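Long-range contacts in sulfur oxygenase/reductase (Halothiobacillus neapolitanus, PDB 6QPA), which probably acts as a sulfur oxygenase/reductase, an iron-dependent enzyme that oxidises and disproportionates elemental sulfur: residues Leu126-Ser131 with Trp308-Lys313; Ser156-Val161 with Met302-Leu307; Gly163-Met168 with Tyr253-Glu258. One frame throughout, in Å; residues are numbered along the deposited sequence.

The three contacts meet at one carboxylate, that of Glu-258 in interaction 3. Arg-309 of interaction 1 forms a salt bridge with its OE1, and Arg-158 of interaction 2 does so with its OE2 (NE to OE2 2.7 Å). The two guanidinium groups therefore lie close together around a shared acid, and Ile-129 CG2 packs 3.5 Å from Arg-158 NH2. Interactions 2 and 3 share strand 159-167, and their centres are about 18 Å apart; those of interactions 1 and 2 are about 11 Å apart. Interactions 1 and 2 lie away from the iron site, whereas in interaction 3 the side chain of Leu-254 is about 11 Å from that of the iron ligand Glu-116.

Interaction 1: residues Leu126-Ser131 with Trp308-Lys313; sequences LPQIMS and WRKHLK
Gln-128 and Arg-309 mark the nearest approach of the two backbones, 5.8 Å from CA to CA, where an extended strip of chain passes a short run of helical backbone angles (308-310) that lacks regular helix bonds. Arg-309 carries the contact. With CG beside its own backbone N (chi1 -57°) and the chain stretched from CG to NE, it slots its guanidinium between Leu-126 and Ile-129 and gives NH1 to Pro-127 O. That bond is 2.7 Å long, comes nearly along the C=O axis and lies in the guanidinium plane, which helps fix the rotation of the group. The two faces of the guanidinium are covered by aliphatic carbons: Ile-129 CG2 sits over one, 3.7 Å from NE, and Leu-126 CD1 over the other, 4.1 Å from CZ. Arginine suits this place because its flat cation can pack between apolar groups while bonding through its rim; NH2 goes on to a salt bridge with Glu-258. An alanine here would be likely to leave Pro-127 O and Glu-258 without this donor and to open a gap between Ile-129 and Leu-126.

Leu-126 has two further neighbours, its CD1 meeting Trp-308 CH2 obliquely at 3.7 Å, while its CB touches Leu-312 CD1. On the stem side, Arg-309 CG lies over the centre of the Trp-308 indole, so tryptophan supplies a broad floor for the arginine stem. Toward solvent, the extended chains of Gln-128 and Lys-310 cross at about a right angle, Gln-128 NE2 lying 3.2 Å from Lys-310 CG; the ammonium end bonds to Asn-189 of a second subunit. The contact thus fastens the C-terminal tail, just after the last strand of the alpha+beta barrel (290-305), to the loop leaving strand 110-125, through an arginine sandwiched between aliphatic side chains with a main-chain carbonyl at its edge.

Interaction 2: residues Ser156-Val161 with Met302-Leu307; sequences SQRTVV and MMEQGL
Arg-158 and Glu-304 face each other end-on, NH1 to OE1 and NH2 to OE2, both at 2.8 Å. The guanidinium and carboxylate planes are only 26° apart, which gives the nearly coplanar, two-pronged salt bridge that an arginine can make and a lysine cannot. The chain of Glu-304 is extended beyond CG and brings its acid straight to this meeting. OE2 uses its syn lone pair; OE1, also approached on the syn side, accepts a further bond from Ser-156 N, 2.8 Å away and nearly straight at 170°. Three N-H groups thus grip one buried carboxylate and would probably favour its charged form, although Glu-46 lies close to OE2. Serine suits its place because its short hydroxyl reaches two partners: OG gives a bond of 3.2 Å to Met-302 O, arriving well above the carbonyl plane, and also pairs with Gln-267 of a second subunit. Arg-158 NE makes a further salt bridge with Glu-258 on strand 251-259, and NH1 also bonds Leu-154 O. The contact lies just before strand 159-167 and at the end of strand 290-305, with strand 42-53 alongside the latter and helix 262-269 packed on Thr-159 and Val-161.

Interaction 3: residues Gly163-Met168 with Tyr253-Glu258; sequences GDHWVM and YLVHIE
Val-167 and Tyr-253 meet because each places a group beside its own backbone N, anti to the carbonyl carbon: CG2 of the valine, and the phenol ring of the tyrosine (chi1 -73°). CG2 then reaches CD1 of the ring obliquely at 3.5 Å. His-165 has the same first torsion sense (chi1 -56°), which swings its imidazole back along its own strand; CE1 lies 3.5 Å from Val-255 CG2, and ND1 makes a weak bond to Gly-163 O. A beta carbon on Gly-163 would fall about 3.0 Å from His-165 CE1, so the absence of a side chain there leaves room for the CE1 end of the imidazole.

These groups share one face of an antiparallel ladder, part of the sheet of the dimeric alpha+beta barrel fold, with strand directions 157° apart. Gly-163 with Val-255 and His-165 with Tyr-253 are hydrogen-bonded pairs, each joined by two bonds, such as Gly-163 N to Val-255 O at 2.8 Å. Between them Asp-164 and Leu-254 form a non-hydrogen-bonded pair on the other face, where Leu-254 CD2 lies 3.9 Å from Asp-164 CA and Asp-164 OD1 is hydrogen-bonded to Gln-252.

Helix 172-189 covers the aromatic face: Phe-175 meets both rings, and Glu-176 takes the hydroxyl of Tyr-253. Farther along, His-256 NE2 bonds in its ring plane to the anti lone pair of Glu-258 OE1, 2.7 Å away, while its ND1 pairs with Tyr-79.

Interaction 1: residues Leu126-Ser131 with Trp308-Lys313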
loop_
_atom_site.group_PDB
_atom_site.type_symbol
_atom_site.label_atom_id
_atom_site.label_comp_id
_atom_site.label_asym_id
_atom_site.label_seq_id
_atom_site.Cartn_x
_atom_site.Cartn_y
_atom_site.Cartn_z
ATOM N N LEU A 126 9.487 -53.604 32.694
ATOM C CA LEU A 126 9.935 -52.700 31.641
ATOM C C LEU A 126 10.400 -53.519 30.452
ATOM O O LEU A 126 11.363 -54.287 30.586
ATOM C CB LEU A 126 11.083 -51.826 32.109
ATOM C CG LEU A 126 10.836 -50.439 32.670
ATOM C CD1 LEU A 126 12.192 -49.728 32.802
ATOM C CD2 LEU A 126 9.870 -49.650 31.790
ATOM N N PRO A 127 9.795 -53.372 29.280
ATOM C CA PRO A 127 10.274 -54.094 28.096
ATOM C C PRO A 127 11.538 -53.467 27.515
ATOM O O PRO A 127 11.859 -52.300 27.760
ATOM C CB PRO A 127 9.118 -53.957 27.096
ATOM C CG PRO A 127 8.348 -52.745 27.531
ATOM C CD PRO A 127 8.721 -52.411 28.974
ATOM N N GLN A 128 12.235 -54.265 26.701
ATOM C CA GLN A 128 13.343 -53.758 25.888
ATOM C C GLN A 128 12.843 -52.747 24.861
ATOM O O GLN A 128 11.742 -52.870 24.313
ATOM C CB GLN A 128 14.061 -54.916 25.171
ATOM C CG GLN A 128 14.730 -55.916 26.119
ATOM C CD GLN A 128 15.395 -57.096 25.394
ATOM O OE1 GLN A 128 15.393 -57.171 24.165
ATOM N NE2 GLN A 128 15.904 -58.051 26.170
ATOM N N ILE A 129 13.663 -51.741 24.575
ATOM C CA ILE A 129 13.228 -50.788 23.560
ATOM C C ILE A 129 13.546 -51.342 22.174
ATOM O O ILE A 129 14.427 -52.187 21.995
ATOM C CB ILE A 129 13.832 -49.385 23.770
ATOM C CG1 ILE A 129 15.345 -49.401 23.658
ATOM C CG2 ILE A 129 13.392 -48.816 25.136
ATOM C CD1 ILE A 129 15.922 -47.989 23.710
ATOM N N MET A 130 12.770 -50.918 21.185
ATOM C CA MET A 130 12.924 -51.430 19.826
ATOM C C MET A 130 12.325 -50.417 18.871
ATOM O O MET A 130 11.840 -49.357 19.275
ATOM C CB MET A 130 12.253 -52.795 19.652
ATOM C CG MET A 130 10.746 -52.749 19.944
ATOM S SD MET A 130 9.910 -54.352 19.780
ATOM C CE MET A 130 10.347 -55.133 21.324
ATOM N N SER A 131 12.361 -50.749 17.595
ATOM C CA SER A 131 11.702 -49.919 16.608
ATOM C C SER A 131 10.677 -50.757 15.854
ATOM O O SER A 131 10.613 -51.983 16.007
ATOM C CB SER A 131 12.727 -49.284 15.668
ATOM O OG SER A 131 13.165 -50.248 14.739
ATOM N N TRP A 308 20.580 -51.598 29.534
ATOM C CA TRP A 308 20.362 -51.886 30.944
ATOM C C TRP A 308 19.014 -52.561 31.193
ATOM O O TRP A 308 18.866 -53.319 32.155
ATOM C CB TRP A 308 20.459 -50.591 31.728
ATOM C CG TRP A 308 19.383 -49.608 31.387
ATOM C CD1 TRP A 308 19.383 -48.704 30.368
ATOM C CD2 TRP A 308 18.141 -49.435 32.082
ATOM N NE1 TRP A 308 18.216 -47.970 30.392
ATOM C CE2 TRP A 308 17.447 -48.396 31.444
ATOM C CE3 TRP A 308 17.567 -50.045 33.201
ATOM C CZ2 TRP A 308 16.195 -47.967 31.872
ATOM C CZ3 TRP A 308 16.330 -49.619 33.626
ATOM C CH2 TRP A 308 15.659 -48.585 32.971
ATOM N N ARG A 309 18.009 -52.283 30.357
ATOM C CA ARG A 309 16.708 -52.907 30.561
ATOM C C ARG A 309 16.772 -54.411 30.395
ATOM O O ARG A 309 16.001 -55.132 31.035
ATOM C CB ARG A 309 15.687 -52.365 29.581
ATOM C CG ARG A 309 15.496 -50.891 29.617
ATOM C CD ARG A 309 14.612 -50.476 28.429
ATOM N NE ARG A 309 14.097 -49.176 28.753
ATOM C CZ ARG A 309 12.821 -48.845 28.845
ATOM N NH1 ARG A 309 11.833 -49.705 28.561
ATOM N NH2 ARG A 309 12.553 -47.605 29.212
ATOM N N LYS A 310 17.689 -54.897 29.551
ATOM C CA LYS A 310 17.740 -56.313 29.214
ATOM C C LYS A 310 18.049 -57.180 30.425
ATOM O O LYS A 310 17.678 -58.358 30.435
ATOM C CB LYS A 310 18.775 -56.567 28.109
ATOM C CG LYS A 310 18.382 -56.047 26.723
ATOM C CD LYS A 310 19.048 -56.829 25.564
ATOM C CE LYS A 310 18.657 -56.246 24.177
ATOM N NZ LYS A 310 18.922 -57.146 22.993
ATOM N N HIS A 311 18.696 -56.635 31.450
ATOM C CA HIS A 311 18.963 -57.379 32.678
ATOM C C HIS A 311 18.330 -56.640 33.857
ATOM O O HIS A 311 19.008 -55.974 34.643
ATOM C CB HIS A 311 20.469 -57.622 32.882
ATOM C CG HIS A 311 21.346 -56.507 32.404
ATOM N ND1 HIS A 311 21.612 -55.388 33.168
ATOM C CD2 HIS A 311 22.042 -56.352 31.252
ATOM C CE1 HIS A 311 22.422 -54.587 32.499
ATOM N NE2 HIS A 311 22.700 -55.148 31.335
ATOM N N LEU A 312 17.014 -56.772 33.971
ATOM C CA LEU A 312 16.247 -56.386 35.143
ATOM C C LEU A 312 15.637 -57.647 35.762
ATOM O O LEU A 312 15.997 -58.772 35.404
ATOM C CB LEU A 312 15.170 -55.361 34.775
ATOM C CG LEU A 312 15.635 -53.929 34.553
ATOM C CD1 LEU A 312 14.514 -53.089 34.006
ATOM C CD2 LEU A 312 16.147 -53.353 35.862
ATOM N N LYS A 313 14.692 -57.446 36.682
ATOM C CA LYS A 313 14.000 -58.529 37.385
ATOM C C LYS A 313 15.023 -59.383 38.114
ATOM O O LYS A 313 16.123 -58.915 38.411
ATOM C CB LYS A 313 13.165 -59.392 36.428
ATOM C CG LYS A 313 12.062 -58.651 35.660
ATOM C CD LYS A 313 10.692 -59.293 35.877
ATOM C CE LYS A 313 10.780 -60.743 36.370
ATOM N NZ LYS A 313 11.190 -61.696 35.299
#

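Interaction 2: residues Ser156-Val161 with Met302-Leu307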
loop_
_atom_site.group_PDB
_atom_site.type_symbol
_atom_site.label_atom_id
_atom_site.label_comp_id
_atom_site.label_asym_id
_atom_site.label_seq_id
_atom_site.Cartn_x
_atom_site.Cartn_y
_atom_site.Cartn_z
ATOM N N SER A 156 13.071 -43.819 21.583
ATOM C CA SER A 156 12.936 -42.371 21.417
ATOM C C SER A 156 11.614 -41.957 20.767
ATOM O O SER A 156 11.562 -40.927 20.097
ATOM C CB SER A 156 14.108 -41.810 20.594
ATOM O OG SER A 156 15.335 -41.961 21.274
ATOM N N GLN A 157 10.545 -42.740 20.948
ATOM C CA GLN A 157 9.251 -42.471 20.305
ATOM C C GLN A 157 8.099 -42.929 21.204
ATOM O O GLN A 157 7.221 -43.687 20.788
ATOM C CB GLN A 157 9.132 -43.166 18.945
ATOM C CG GLN A 157 9.912 -42.558 17.789
ATOM C CD GLN A 157 9.853 -43.420 16.503
ATOM O OE1 GLN A 157 8.971 -44.279 16.339
ATOM N NE2 GLN A 157 10.794 -43.175 15.587
ATOM N N ARG A 158 8.089 -42.485 22.457
ATOM C CA ARG A 158 6.986 -42.794 23.360
ATOM C C ARG A 158 7.028 -41.774 24.487
ATOM O O ARG A 158 7.848 -40.855 24.485
ATOM C CB ARG A 158 7.050 -44.243 23.867
ATOM C CG ARG A 158 8.202 -44.541 24.835
ATOM C CD ARG A 158 8.537 -46.015 24.923
ATOM N NE ARG A 158 9.568 -46.236 25.944
ATOM C CZ ARG A 158 10.866 -45.988 25.759
ATOM N NH1 ARG A 158 11.310 -45.551 24.574
ATOM N NH2 ARG A 158 11.723 -46.188 26.755
ATOM N N THR A 159 6.128 -41.932 25.446
ATOM C CA THR A 159 5.993 -40.989 26.540
ATOM C C THR A 159 6.454 -41.656 27.830
ATOM O O THR A 159 6.131 -42.822 28.089
ATOM C CB THR A 159 4.544 -40.508 26.658
ATOM O OG1 THR A 159 4.218 -39.749 25.498
ATOM C CG2 THR A 159 4.347 -39.632 27.929
ATOM N N VAL A 160 7.255 -40.941 28.609
ATOM C CA VAL A 160 7.638 -41.397 29.938
ATOM C C VAL A 160 7.021 -40.448 30.948
ATOM O O VAL A 160 7.143 -39.220 30.832
ATOM C CB VAL A 160 9.164 -41.510 30.106
ATOM C CG1 VAL A 160 9.523 -41.864 31.566
ATOM C CG2 VAL A 160 9.714 -42.582 29.159
ATOM N N VAL A 161 6.339 -41.020 31.924
ATOM C CA VAL A 161 5.705 -40.269 32.990
ATOM C C VAL A 161 6.379 -40.654 34.300
ATOM O O VAL A 161 6.685 -41.832 34.515
ATOM C CB VAL A 161 4.198 -40.589 32.986
ATOM C CG1 VAL A 161 3.628 -40.422 34.314
ATOM C CG2 VAL A 161 3.488 -39.708 31.947
ATOM N N MET A 302 14.614 -38.303 24.817
ATOM C CA MET A 302 15.314 -37.756 23.664
ATOM C C MET A 302 16.310 -38.760 23.105
ATOM O O MET A 302 16.364 -38.993 21.894
ATOM C CB MET A 302 16.037 -36.466 24.049
ATOM C CG MET A 302 15.171 -35.260 24.301
ATOM S SD MET A 302 13.632 -35.255 23.312
ATOM C CE MET A 302 14.189 -34.493 21.780
ATOM N N MET A 303 17.143 -39.328 23.972
ATOM C CA MET A 303 18.184 -40.268 23.588
ATOM C C MET A 303 18.124 -41.385 24.602
ATOM O O MET A 303 17.810 -41.139 25.766
ATOM C CB MET A 303 19.592 -39.642 23.595
ATOM C CG MET A 303 19.743 -38.404 22.724
ATOM S SD MET A 303 21.465 -37.891 22.527
ATOM C CE MET A 303 21.329 -36.116 22.804
ATOM N N GLU A 304 18.365 -42.608 24.157
ATOM C CA GLU A 304 18.357 -43.742 25.066
ATOM C C GLU A 304 19.449 -44.701 24.657
ATOM O O GLU A 304 19.672 -44.923 23.462
ATOM C CB GLU A 304 17.033 -44.497 25.041
ATOM C CG GLU A 304 15.811 -43.642 25.188
ATOM C CD GLU A 304 14.557 -44.490 25.179
ATOM O OE1 GLU A 304 13.932 -44.589 24.100
ATOM O OE2 GLU A 304 14.228 -45.071 26.240
ATOM N N GLN A 305 20.148 -45.245 25.643
ATOM C CA GLN A 305 20.936 -46.456 25.426
ATOM C C GLN A 305 20.329 -47.448 26.412
ATOM O O GLN A 305 20.568 -47.382 27.628
ATOM C CB GLN A 305 22.453 -46.208 25.540
ATOM C CG GLN A 305 23.250 -46.907 26.624
ATOM C CD GLN A 305 23.473 -48.393 26.418
ATOM O OE1 GLN A 305 22.564 -49.150 26.057
ATOM N NE2 GLN A 305 24.695 -48.827 26.698
ATOM N N GLY A 306 19.467 -48.321 25.880
ATOM C CA GLY A 306 18.563 -49.082 26.712
ATOM C C GLY A 306 18.999 -50.491 27.064
ATOM O O GLY A 306 18.173 -51.267 27.547
ATOM N N LEU A 307 20.277 -50.846 26.878
ATOM C CA LEU A 307 20.666 -52.226 27.164
ATOM C C LEU A 307 20.561 -52.583 28.644
ATOM O O LEU A 307 20.445 -53.765 28.979
ATOM C CB LEU A 307 22.060 -52.525 26.627
ATOM C CG LEU A 307 21.882 -52.906 25.146
ATOM C CD1 LEU A 307 22.235 -51.758 24.177
ATOM C CD2 LEU A 307 22.556 -54.234 24.788
#

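Interaction 3: residues Gly163-Met168 with Tyr253-Glu258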
loop_
_atom_site.group_PDB
_atom_site.type_symbol
_atom_site.label_atom_id
_atom_site.label_comp_id
_atom_site.label_asym_id
_atom_site.label_seq_id
_atom_site.Cartn_x
_atom_site.Cartn_y
_atom_site.Cartn_z
ATOM N N GLY A 163 5.860 -40.240 38.432
ATOM C CA GLY A 163 5.023 -39.841 39.545
ATOM C C GLY A 163 5.827 -39.704 40.825
ATOM O O GLY A 163 6.429 -40.667 41.296
ATOM N N ASP A 164 5.838 -38.487 41.379
ATOM C CA ASP A 164 6.594 -38.172 42.581
ATOM C C ASP A 164 5.738 -38.456 43.821
ATOM O O ASP A 164 4.662 -37.873 43.994
ATOM C CB ASP A 164 7.040 -36.710 42.540
ATOM C CG ASP A 164 8.151 -36.412 43.532
ATOM O OD1 ASP A 164 8.334 -37.213 44.462
ATOM O OD2 ASP A 164 8.861 -35.400 43.379
ATOM N N HIS A 165 6.221 -39.335 44.692
ATOM C CA HIS A 165 5.512 -39.698 45.910
ATOM C C HIS A 165 6.453 -39.554 47.095
ATOM O O HIS A 165 7.579 -40.063 47.054
ATOM C CB HIS A 165 5.005 -41.140 45.862
ATOM C CG HIS A 165 4.126 -41.454 44.695
ATOM N ND1 HIS A 165 4.604 -41.568 43.406
ATOM C CD2 HIS A 165 2.795 -41.706 44.628
ATOM C CE1 HIS A 165 3.604 -41.858 42.591
ATOM N NE2 HIS A 165 2.495 -41.954 43.307
ATOM N N TRP A 166 5.997 -38.873 48.146
ATOM C CA TRP A 166 6.671 -38.907 49.441
ATOM C C TRP A 166 5.829 -39.757 50.379
ATOM O O TRP A 166 4.659 -39.442 50.616
ATOM C CB TRP A 166 6.864 -37.515 50.037
ATOM C CG TRP A 166 7.721 -36.568 49.261
ATOM C CD1 TRP A 166 8.162 -36.700 47.964
ATOM C CD2 TRP A 166 8.237 -35.315 49.732
ATOM N NE1 TRP A 166 8.916 -35.607 47.613
ATOM C CE2 TRP A 166 8.982 -34.745 48.677
ATOM C CE3 TRP A 166 8.147 -34.627 50.947
ATOM C CZ2 TRP A 166 9.632 -33.517 48.799
ATOM C CZ3 TRP A 166 8.791 -33.409 51.069
ATOM C CH2 TRP A 166 9.515 -32.861 49.997
ATOM N N VAL A 167 6.436 -40.810 50.935
ATOM C CA VAL A 167 5.724 -41.843 51.675
ATOM C C VAL A 167 5.876 -41.602 53.170
ATOM O O VAL A 167 6.963 -41.229 53.639
ATOM C CB VAL A 167 6.228 -43.246 51.264
ATOM C CG1 VAL A 167 5.674 -44.336 52.203
ATOM C CG2 VAL A 167 5.811 -43.532 49.813
ATOM N N MET A 168 4.769 -41.778 53.914
ATOM C CA MET A 168 4.787 -41.631 55.368
ATOM C C MET A 168 5.774 -42.599 55.996
ATOM O O MET A 168 5.884 -43.756 55.585
ATOM C CB MET A 168 3.404 -41.872 55.970
ATOM C CG MET A 168 2.350 -40.921 55.401
ATOM S SD MET A 168 0.665 -41.480 55.745
ATOM C CE MET A 168 0.578 -41.238 57.531
ATOM N N TYR A 253 9.596 -41.868 46.488
ATOM C CA TYR A 253 9.496 -42.871 45.439
ATOM C C TYR A 253 9.139 -42.190 44.134
ATOM O O TYR A 253 8.230 -41.350 44.104
ATOM C CB TYR A 253 8.432 -43.922 45.766
ATOM C CG TYR A 253 8.811 -44.910 46.861
ATOM C CD1 TYR A 253 8.680 -44.582 48.197
ATOM C CD2 TYR A 253 9.257 -46.190 46.543
ATOM C CE1 TYR A 253 9.010 -45.500 49.203
ATOM C CE2 TYR A 253 9.587 -47.122 47.536
ATOM C CZ TYR A 253 9.465 -46.769 48.861
ATOM O OH TYR A 253 9.769 -47.698 49.834
ATOM N N LEU A 254 9.837 -42.559 43.061
ATOM C CA LEU A 254 9.487 -42.140 41.710
ATOM C C LEU A 254 8.865 -43.318 40.987
ATOM O O LEU A 254 9.497 -44.373 40.859
ATOM C CB LEU A 254 10.704 -41.650 40.940
ATOM C CG LEU A 254 11.322 -40.422 41.579
ATOM C CD1 LEU A 254 12.458 -39.894 40.698
ATOM C CD2 LEU A 254 10.230 -39.383 41.752
ATOM N N VAL A 255 7.641 -43.137 40.505
ATOM C CA VAL A 255 6.943 -44.178 39.767
ATOM C C VAL A 255 7.083 -43.866 38.280
ATOM O O VAL A 255 6.468 -42.928 37.766
ATOM C CB VAL A 255 5.478 -44.280 40.209
ATOM C CG1 VAL A 255 4.723 -45.272 39.315
ATOM C CG2 VAL A 255 5.415 -44.700 41.691
ATOM N N HIS A 256 7.874 -44.677 37.583
ATOM C CA HIS A 256 8.212 -44.467 36.175
ATOM C C HIS A 256 7.260 -45.307 35.329
ATOM O O HIS A 256 7.214 -46.528 35.488
ATOM C CB HIS A 256 9.678 -44.853 35.964
ATOM C CG HIS A 256 10.125 -44.938 34.533
ATOM N ND1 HIS A 256 11.162 -44.177 34.040
ATOM C CD2 HIS A 256 9.756 -45.764 33.525
ATOM C CE1 HIS A 256 11.382 -44.494 32.778
ATOM N NE2 HIS A 256 10.548 -45.462 32.443
ATOM N N ILE A 257 6.452 -44.657 34.489
ATOM C CA ILE A 257 5.488 -45.366 33.645
ATOM C C ILE A 257 5.659 -44.928 32.199
ATOM O O ILE A 257 5.626 -43.730 31.894
ATOM C CB ILE A 257 4.034 -45.134 34.088
ATOM C CG1 ILE A 257 3.906 -45.238 35.616
ATOM C CG2 ILE A 257 3.132 -46.152 33.397
ATOM C CD1 ILE A 257 2.545 -44.866 36.130
ATOM N N GLU A 258 5.769 -45.902 31.305
ATOM C CA GLU A 258 5.909 -45.637 29.887
ATOM C C GLU A 258 4.588 -45.911 29.191
ATOM O O GLU A 258 3.866 -46.858 29.537
ATOM C CB GLU A 258 7.035 -46.475 29.277
ATOM C CG GLU A 258 8.306 -46.289 30.059
ATOM C CD GLU A 258 9.570 -46.773 29.372
ATOM O OE1 GLU A 258 10.641 -46.413 29.886
ATOM O OE2 GLU A 258 9.517 -47.491 28.349
#